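Local coordinates for DNA translocase coupling protein (Clostridium perfringens, PDB 6O1W) that probably binds ATP and DNA and serves as the FtsK/SpoIIIE-type translocase of plasmid conjugation, here as part of a longer membrane protein, at residues L133-T138 / G300-S305; V294-C299 / F327-G332. All coordinates share one frame; numbering follows the deposited sequence.

Contact 1: L133-T138 / G300-S305; sequences LSAGET and GRFADS
Phe302 and Glu137 meet because both side chains leave their backbones with CG anti to the carbonyl carbon and beside the backbone N (chi1 -70° for Phe302, -72° for Glu137). This brings the far end of the Phe302 ring up to the chain at Ala135-Gly136, while the extended Glu137 chain runs past the ring in the opposite direction, its carboxylate plane turned 58° from the ring. Phe302 CZ lies 3.5 Å from Gly136 CA; Glu137 CG lies 3.9 Å from Phe302 CE1. Ala135 C sits at the ring edge, near its plane, and the methyl of Ala135 packs on the same side chain, with CB 4.2 Å from Phe302 CE2. Gly136 and Glu137 open the P-loop (Walker A motif) of this FtsK/SpoIIIE-type domain, predicted to bind ATP, at the point where strand 132-135 gives way to the phosphate-binding loop. The neighbouring segment 300-305 leaves strand 296-299 and leads to helix 305-312, with Asp304 as its N-cap. Two polar links hold the diverging backbones together. Gly300 N donates directly to Ala135 O over 2.7 Å. Further along, a water takes over: it accepts from Glu137 N at 2.9 Å and donates to Arg301 O at 2.7 Å, bridging two backbones that have moved too far apart to pair directly. Glu137 OE2 also approaches Arg301 O, but as two acceptors they do not bond. Within the P-loop itself, Ser140 OG is hydrogen-bonded to Glu137 O.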
ATOM      1  N   LEU A 133      -1.265   6.492  -0.607  1.00 26.16           N
ATOM      2  CA  LEU A 133      -0.656   6.479   0.710  1.00 25.70           C
ATOM      3  C   LEU A 133      -0.157   5.041   0.925  1.00 29.65           C
ATOM      4  O   LEU A 133      -0.938   4.073   0.793  1.00 28.64           O
ATOM      5  CB  LEU A 133      -1.682   6.883   1.787  1.00 26.23           C
ATOM      6  CG  LEU A 133      -1.163   6.839   3.259  1.00 33.16           C
ATOM      7  CD1 LEU A 133      -0.451   8.111   3.618  1.00 33.09           C
ATOM      8  CD2 LEU A 133      -2.320   6.688   4.248  1.00 38.93           C
ATOM      9  N   SER A 134       1.134   4.902   1.222  1.00 24.32           N
ATOM     10  CA  SER A 134       1.764   3.603   1.456  1.00 25.00           C
ATOM     11  C   SER A 134       2.257   3.571   2.884  1.00 32.14           C
ATOM     12  O   SER A 134       3.082   4.407   3.264  1.00 32.01           O
ATOM     13  CB  SER A 134       2.882   3.343   0.439  1.00 28.62           C
ATOM     14  OG  SER A 134       3.587   2.138   0.695  1.00 30.23           O
ATOM     15  N   ALA A 135       1.682   2.653   3.702  1.00 28.24           N
ATOM     16  CA  ALA A 135       1.990   2.535   5.110  1.00 28.67           C
ATOM     17  C   ALA A 135       2.587   1.198   5.477  1.00 31.97           C
ATOM     18  O   ALA A 135       2.127   0.172   5.009  1.00 30.26           O
ATOM     19  CB  ALA A 135       0.756   2.800   5.949  1.00 29.33           C
ATOM     20  N   GLY A 136       3.600   1.224   6.328  1.00 30.96           N
ATOM     21  CA  GLY A 136       4.283   0.011   6.755  1.00 31.91           C
ATOM     22  C   GLY A 136       5.444   0.284   7.686  1.00 38.45           C
ATOM     23  O   GLY A 136       5.978   1.398   7.700  1.00 37.76           O
ATOM     24  N   GLU A 137       5.808  -0.734   8.495  1.00 37.22           N
ATOM     25  CA  GLU A 137       6.916  -0.700   9.448  1.00 38.96           C
ATOM     26  C   GLU A 137       8.234  -0.601   8.694  1.00 43.02           C
ATOM     27  O   GLU A 137       8.283  -0.962   7.522  1.00 41.02           O
ATOM     28  CB  GLU A 137       6.901  -1.961  10.341  1.00 40.93           C
ATOM     29  CG  GLU A 137       5.777  -1.972  11.371  1.00 56.18           C
ATOM     30  CD  GLU A 137       5.499  -3.312  12.038  1.00 89.35           C
ATOM     31  OE1 GLU A 137       6.445  -4.120  12.188  1.00 92.68           O
ATOM     32  OE2 GLU A 137       4.328  -3.549  12.422  1.00 75.97           O
ATOM     33  N   THR A 138       9.297  -0.109   9.335  1.00 44.11           N
ATOM     34  CA  THR A 138      10.575   0.030   8.617  1.00 46.42           C
ATOM     35  C   THR A 138      11.084  -1.370   8.163  1.00 52.10           C
ATOM     36  O   THR A 138      10.983  -2.337   8.921  1.00 53.18           O
ATOM     37  CB  THR A 138      11.576   0.903   9.393  1.00 60.58           C
ATOM     38  OG1 THR A 138      12.651   1.272   8.524  1.00 60.74           O
ATOM     39  CG2 THR A 138      12.071   0.266  10.693  1.00 62.09           C
ATOM     40  N   GLY A 300       0.948  -2.292   4.934  1.00 27.92           N
ATOM     41  CA  GLY A 300       1.741  -3.434   5.359  1.00 27.77           C
ATOM     42  C   GLY A 300       1.134  -4.028   6.613  1.00 31.55           C
ATOM     43  O   GLY A 300       0.087  -3.583   7.086  1.00 29.67           O
ATOM     44  N   ARG A 301       1.777  -5.041   7.146  1.00 30.54           N
ATOM     45  CA  ARG A 301       1.310  -5.726   8.340  1.00 30.81           C
ATOM     46  C   ARG A 301       1.523  -4.863   9.585  1.00 35.12           C
ATOM     47  O   ARG A 301       2.606  -4.355   9.779  1.00 35.29           O
ATOM     48  CB  ARG A 301       2.053  -7.067   8.482  1.00 29.56           C
ATOM     49  CG  ARG A 301       1.529  -7.878   9.669  1.00 37.41           C
ATOM     50  CD  ARG A 301       2.104  -9.279   9.711  1.00 40.75           C
ATOM     51  NE  ARG A 301       1.487 -10.043  10.795  1.00 46.11           N
ATOM     52  CZ  ARG A 301       1.876  -9.993  12.065  1.00 63.47           C
ATOM     53  NH1 ARG A 301       2.915  -9.244  12.421  1.00 53.37           N
ATOM     54  NH2 ARG A 301       1.239 -10.699  12.987  1.00 52.10           N
ATOM     55  N   PHE A 302       0.491  -4.687  10.396  1.00 33.48           N
ATOM     56  CA  PHE A 302       0.566  -4.018  11.701  1.00 34.74           C
ATOM     57  C   PHE A 302      -0.239  -4.920  12.661  1.00 43.97           C
ATOM     58  O   PHE A 302      -1.421  -5.159  12.411  1.00 42.64           O
ATOM     59  CB  PHE A 302      -0.074  -2.604  11.677  1.00 35.77           C
ATOM     60  CG  PHE A 302       0.679  -1.556  10.889  1.00 36.00           C
ATOM     61  CD1 PHE A 302       1.816  -0.950  11.416  1.00 37.79           C
ATOM     62  CD2 PHE A 302       0.257  -1.181   9.622  1.00 36.45           C
ATOM     63  CE1 PHE A 302       2.501   0.032  10.699  1.00 38.59           C
ATOM     64  CE2 PHE A 302       0.936  -0.188   8.906  1.00 39.37           C
ATOM     65  CZ  PHE A 302       2.051   0.410   9.448  1.00 37.66           C
ATOM     66  N   ALA A 303       0.396  -5.428  13.730  1.00 44.32           N
ATOM     67  CA  ALA A 303      -0.280  -6.278  14.725  1.00 45.74           C
ATOM     68  C   ALA A 303      -1.341  -5.502  15.511  1.00 51.78           C
ATOM     69  O   ALA A 303      -2.317  -6.093  15.951  1.00 52.07           O
ATOM     70  CB  ALA A 303       0.731  -6.900  15.669  1.00 46.11           C
ATOM     71  N   ASP A 304      -1.184  -4.172  15.620  1.00 49.56           N
ATOM     72  CA  ASP A 304      -2.120  -3.287  16.314  1.00 49.33           C
ATOM     73  C   ASP A 304      -3.325  -2.913  15.426  1.00 53.91           C
ATOM     74  O   ASP A 304      -3.156  -2.369  14.329  1.00 53.99           O
ATOM     75  CB  ASP A 304      -1.378  -2.027  16.815  1.00 51.00           C
ATOM     76  CG  ASP A 304      -2.185  -1.070  17.690  1.00 65.72           C
ATOM     77  OD1 ASP A 304      -3.334  -1.420  18.066  1.00 65.50           O
ATOM     78  OD2 ASP A 304      -1.668   0.032  18.000  1.00 75.07           O
ATOM     79  N   SER A 305      -4.536  -3.170  15.943  1.00 51.04           N
ATOM     80  CA  SER A 305      -5.836  -2.898  15.317  1.00 50.98           C
ATOM     81  C   SER A 305      -6.060  -1.429  14.975  1.00 53.10           C
ATOM     82  O   SER A 305      -6.626  -1.144  13.925  1.00 53.32           O
ATOM     83  CB  SER A 305      -6.976  -3.391  16.209  1.00 55.66           C
ATOM     84  OG  SER A 305      -7.382  -4.696  15.835  1.00 66.30           O
TER
HETATM   85  O   HOH W   1       4.302  -3.151   8.075  1.00 33.55           O

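Contact 2: V294-C299 / F327-G332; sequences VPVRIC and FLFKLG
The Phe329 ring meets Val296 CG1 at CE1, 3.6 Å away, and Ile298 CG1 at CD1; both branches approach obliquely. The Phe327 ring is likewise met at a slant, by Ile298 CG2 at 3.6 Å from CD2 and by the carbonyl carbon of Cys299. Ile298 thus lends one branch to each ring: chi1 of -65° turns CG2 anti to the backbone N and toward Phe327, leaving CG1 for Phe329. The Arg297 guanidinium has Val294 C at its edge, in plane. Bent at chi2 (-75°), this arginine grips Val294 O side-on with NE (2.8 Å) and NH2 (3.1 Å). The backbones form an antiparallel ladder, with hydrogen-bonded pairs Arg297-Lys330 and Cys299-Leu328 on one face and the non-hydrogen-bonded pair Ile298-Phe329, with Val296, on the other. Beyond its end, a water joins Pro295 O to Gly332 N. Phe329 touches a bound beta-D-glucopyranose, and Phe327 touches the P-loop and Ala340. The two strands lie within a mixed sheet, between strands 132-135 and 334-340. Helix 305-312 packs on the face carrying Arg297 and Cys299, and its Val311 O and Leu312 O receive Arg297 NH1 and Lys330 NZ, respectively.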
ATOM      1  N   VAL A 294      -7.158  11.097  -0.284  1.00 31.75           N
ATOM      2  CA  VAL A 294      -6.131  10.156  -0.769  1.00 31.58           C
ATOM      3  C   VAL A 294      -6.819   8.807  -0.943  1.00 32.27           C
ATOM      4  O   VAL A 294      -6.973   8.110   0.036  1.00 31.94           O
ATOM      5  CB  VAL A 294      -4.863  10.096   0.130  1.00 34.58           C
ATOM      6  CG1 VAL A 294      -3.838   9.093  -0.436  1.00 33.82           C
ATOM      7  CG2 VAL A 294      -4.244  11.493   0.254  1.00 34.22           C
ATOM      8  N   PRO A 295      -7.281   8.453  -2.159  1.00 28.43           N
ATOM      9  CA  PRO A 295      -8.093   7.228  -2.309  1.00 28.30           C
ATOM     10  C   PRO A 295      -7.359   5.892  -2.295  1.00 33.95           C
ATOM     11  O   PRO A 295      -7.973   4.911  -1.907  1.00 34.15           O
ATOM     12  CB  PRO A 295      -8.804   7.440  -3.654  1.00 28.49           C
ATOM     13  CG  PRO A 295      -7.878   8.316  -4.421  1.00 32.62           C
ATOM     14  CD  PRO A 295      -7.259   9.236  -3.418  1.00 28.74           C
ATOM     15  N   VAL A 296      -6.098   5.829  -2.773  1.00 29.42           N
ATOM     16  CA  VAL A 296      -5.377   4.561  -2.808  1.00 28.82           C
ATOM     17  C   VAL A 296      -4.636   4.352  -1.492  1.00 31.60           C
ATOM     18  O   VAL A 296      -3.866   5.222  -1.081  1.00 29.18           O
ATOM     19  CB  VAL A 296      -4.391   4.456  -4.008  1.00 31.99           C
ATOM     20  CG1 VAL A 296      -3.656   3.126  -3.981  1.00 30.30           C
ATOM     21  CG2 VAL A 296      -5.098   4.656  -5.350  1.00 31.76           C
ATOM     22  N   ARG A 297      -4.856   3.194  -0.842  1.00 28.33           N
ATOM     23  CA  ARG A 297      -4.131   2.849   0.376  1.00 28.89           C
ATOM     24  C   ARG A 297      -3.419   1.544   0.151  1.00 32.11           C
ATOM     25  O   ARG A 297      -4.013   0.547  -0.299  1.00 30.66           O
ATOM     26  CB  ARG A 297      -5.041   2.709   1.607  1.00 33.09           C
ATOM     27  CG  ARG A 297      -6.104   3.784   1.757  1.00 38.26           C
ATOM     28  CD  ARG A 297      -5.559   5.118   2.241  1.00 43.51           C
ATOM     29  NE  ARG A 297      -6.568   6.156   2.039  1.00 38.85           N
ATOM     30  CZ  ARG A 297      -7.649   6.294   2.797  1.00 56.70           C
ATOM     31  NH1 ARG A 297      -7.842   5.499   3.849  1.00 38.91           N
ATOM     32  NH2 ARG A 297      -8.553   7.212   2.505  1.00 44.73           N
ATOM     33  N   ILE A 298      -2.147   1.555   0.477  1.00 29.29           N
ATOM     34  CA  ILE A 298      -1.297   0.385   0.446  1.00 28.63           C
ATOM     35  C   ILE A 298      -0.849   0.231   1.892  1.00 33.88           C
ATOM     36  O   ILE A 298      -0.263   1.153   2.449  1.00 34.41           O
ATOM     37  CB  ILE A 298      -0.152   0.473  -0.596  1.00 31.19           C
ATOM     38  CG1 ILE A 298      -0.736   0.522  -2.029  1.00 32.36           C
ATOM     39  CG2 ILE A 298       0.754  -0.743  -0.462  1.00 31.15           C
ATOM     40  CD1 ILE A 298       0.170   1.175  -3.100  1.00 35.16           C
ATOM     41  N   CYS A 299      -1.211  -0.892   2.530  1.00 30.37           N
ATOM     42  CA  CYS A 299      -0.904  -1.101   3.939  1.00 28.78           C
ATOM     43  C   CYS A 299      -0.171  -2.404   4.224  1.00 32.26           C
ATOM     44  O   CYS A 299      -0.611  -3.475   3.803  1.00 31.70           O
ATOM     45  CB  CYS A 299      -2.167  -0.978   4.780  1.00 28.98           C
ATOM     46  SG  CYS A 299      -1.853  -0.773   6.555  1.00 32.90           S
ATOM     47  N   PHE A 327       1.296  -7.004   1.049  1.00 29.47           N
ATOM     48  CA  PHE A 327       0.519  -5.847   1.491  1.00 28.65           C
ATOM     49  C   PHE A 327      -0.940  -6.025   1.255  1.00 30.26           C
ATOM     50  O   PHE A 327      -1.335  -6.914   0.503  1.00 28.14           O
ATOM     51  CB  PHE A 327       0.975  -4.608   0.654  1.00 30.00           C
ATOM     52  CG  PHE A 327       2.274  -3.983   1.073  1.00 31.09           C
ATOM     53  CD1 PHE A 327       3.484  -4.495   0.631  1.00 35.52           C
ATOM     54  CD2 PHE A 327       2.293  -2.904   1.947  1.00 33.39           C
ATOM     55  CE1 PHE A 327       4.690  -3.954   1.082  1.00 37.47           C
ATOM     56  CE2 PHE A 327       3.497  -2.343   2.375  1.00 36.18           C
ATOM     57  CZ  PHE A 327       4.687  -2.882   1.957  1.00 35.49           C
ATOM     58  N   LEU A 328      -1.732  -5.101   1.834  1.00 27.92           N
ATOM     59  CA  LEU A 328      -3.144  -4.878   1.537  1.00 27.34           C
ATOM     60  C   LEU A 328      -3.282  -3.644   0.624  1.00 28.13           C
ATOM     61  O   LEU A 328      -2.646  -2.609   0.834  1.00 26.01           O
ATOM     62  CB  LEU A 328      -3.992  -4.674   2.793  1.00 27.62           C
ATOM     63  CG  LEU A 328      -4.068  -5.891   3.738  1.00 31.76           C
ATOM     64  CD1 LEU A 328      -4.771  -5.524   4.980  1.00 30.44           C
ATOM     65  CD2 LEU A 328      -4.771  -7.059   3.076  1.00 34.36           C
ATOM     66  N   PHE A 329      -4.139  -3.760  -0.363  1.00 27.15           N
ATOM     67  CA  PHE A 329      -4.485  -2.690  -1.293  1.00 26.13           C
ATOM     68  C   PHE A 329      -5.954  -2.359  -1.047  1.00 32.58           C
ATOM     69  O   PHE A 329      -6.808  -3.240  -1.118  1.00 31.86           O
ATOM     70  CB  PHE A 329      -4.313  -3.150  -2.754  1.00 26.11           C
ATOM     71  CG  PHE A 329      -4.666  -2.101  -3.792  1.00 27.63           C
ATOM     72  CD1 PHE A 329      -3.733  -1.154  -4.195  1.00 29.87           C
ATOM     73  CD2 PHE A 329      -5.925  -2.090  -4.400  1.00 30.37           C
ATOM     74  CE1 PHE A 329      -4.052  -0.211  -5.174  1.00 31.23           C
ATOM     75  CE2 PHE A 329      -6.229  -1.163  -5.404  1.00 32.88           C
ATOM     76  CZ  PHE A 329      -5.300  -0.214  -5.769  1.00 29.92           C
ATOM     77  N   LYS A 330      -6.243  -1.088  -0.830  1.00 29.41           N
ATOM     78  CA  LYS A 330      -7.601  -0.601  -0.675  1.00 28.83           C
ATOM     79  C   LYS A 330      -7.826   0.626  -1.580  1.00 32.08           C
ATOM     80  O   LYS A 330      -7.073   1.597  -1.507  1.00 31.79           O
ATOM     81  CB  LYS A 330      -7.918  -0.295   0.799  1.00 30.03           C
ATOM     82  CG  LYS A 330      -9.334   0.215   0.996  1.00 41.31           C
ATOM     83  CD  LYS A 330      -9.758   0.312   2.431  1.00 40.07           C
ATOM     84  CE  LYS A 330     -11.264   0.251   2.507  1.00 51.25           C
ATOM     85  NZ  LYS A 330     -11.820   1.239   3.470  1.00 59.78           N
ATOM     86  N   LEU A 331      -8.824   0.538  -2.460  1.00 30.87           N
ATOM     87  CA  LEU A 331      -9.307   1.605  -3.352  1.00 31.91           C
ATOM     88  C   LEU A 331     -10.811   1.463  -3.360  1.00 38.79           C
ATOM     89  O   LEU A 331     -11.344   0.511  -3.919  1.00 40.64           O
ATOM     90  CB  LEU A 331      -8.742   1.526  -4.786  1.00 31.39           C
ATOM     91  CG  LEU A 331      -9.249   2.609  -5.786  1.00 34.87           C
ATOM     92  CD1 LEU A 331      -9.139   3.995  -5.240  1.00 33.25           C
ATOM     93  CD2 LEU A 331      -8.480   2.557  -7.069  1.00 36.88           C
ATOM     94  N   GLY A 332     -11.479   2.390  -2.712  1.00 34.86           N
ATOM     95  CA  GLY A 332     -12.921   2.317  -2.551  1.00 34.81           C
ATOM     96  C   GLY A 332     -13.240   1.445  -1.351  1.00 40.08           C
ATOM     97  O   GLY A 332     -12.507   1.464  -0.354  1.00 38.46           O
TER
HETATM   98  O   HOH W   2     -10.519   4.585  -1.166  1.00 42.64           O

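Contacts 1 and 2, with centres 12 Å apart, are successive steps across one mixed sheet, where strand 296-299 is parallel to strand 132-135 on one flank and antiparallel to strand 326-331 on the other. Along the chain the order is 133-138, 294-299, 300-305, 327-332, so the segments alternate, and the second segment of contact 1 continues directly from the first of contact 2. Probable hydrogen bonds from Ala135 N to Ile298 O and from Ile298 N to Leu133 O join them, and Phe327 CD2 packs on Gly300 N. The P-loop strand is thereby tied to the C-terminal hairpin, whose Ala340 is an ATP contact in another structure of this protein.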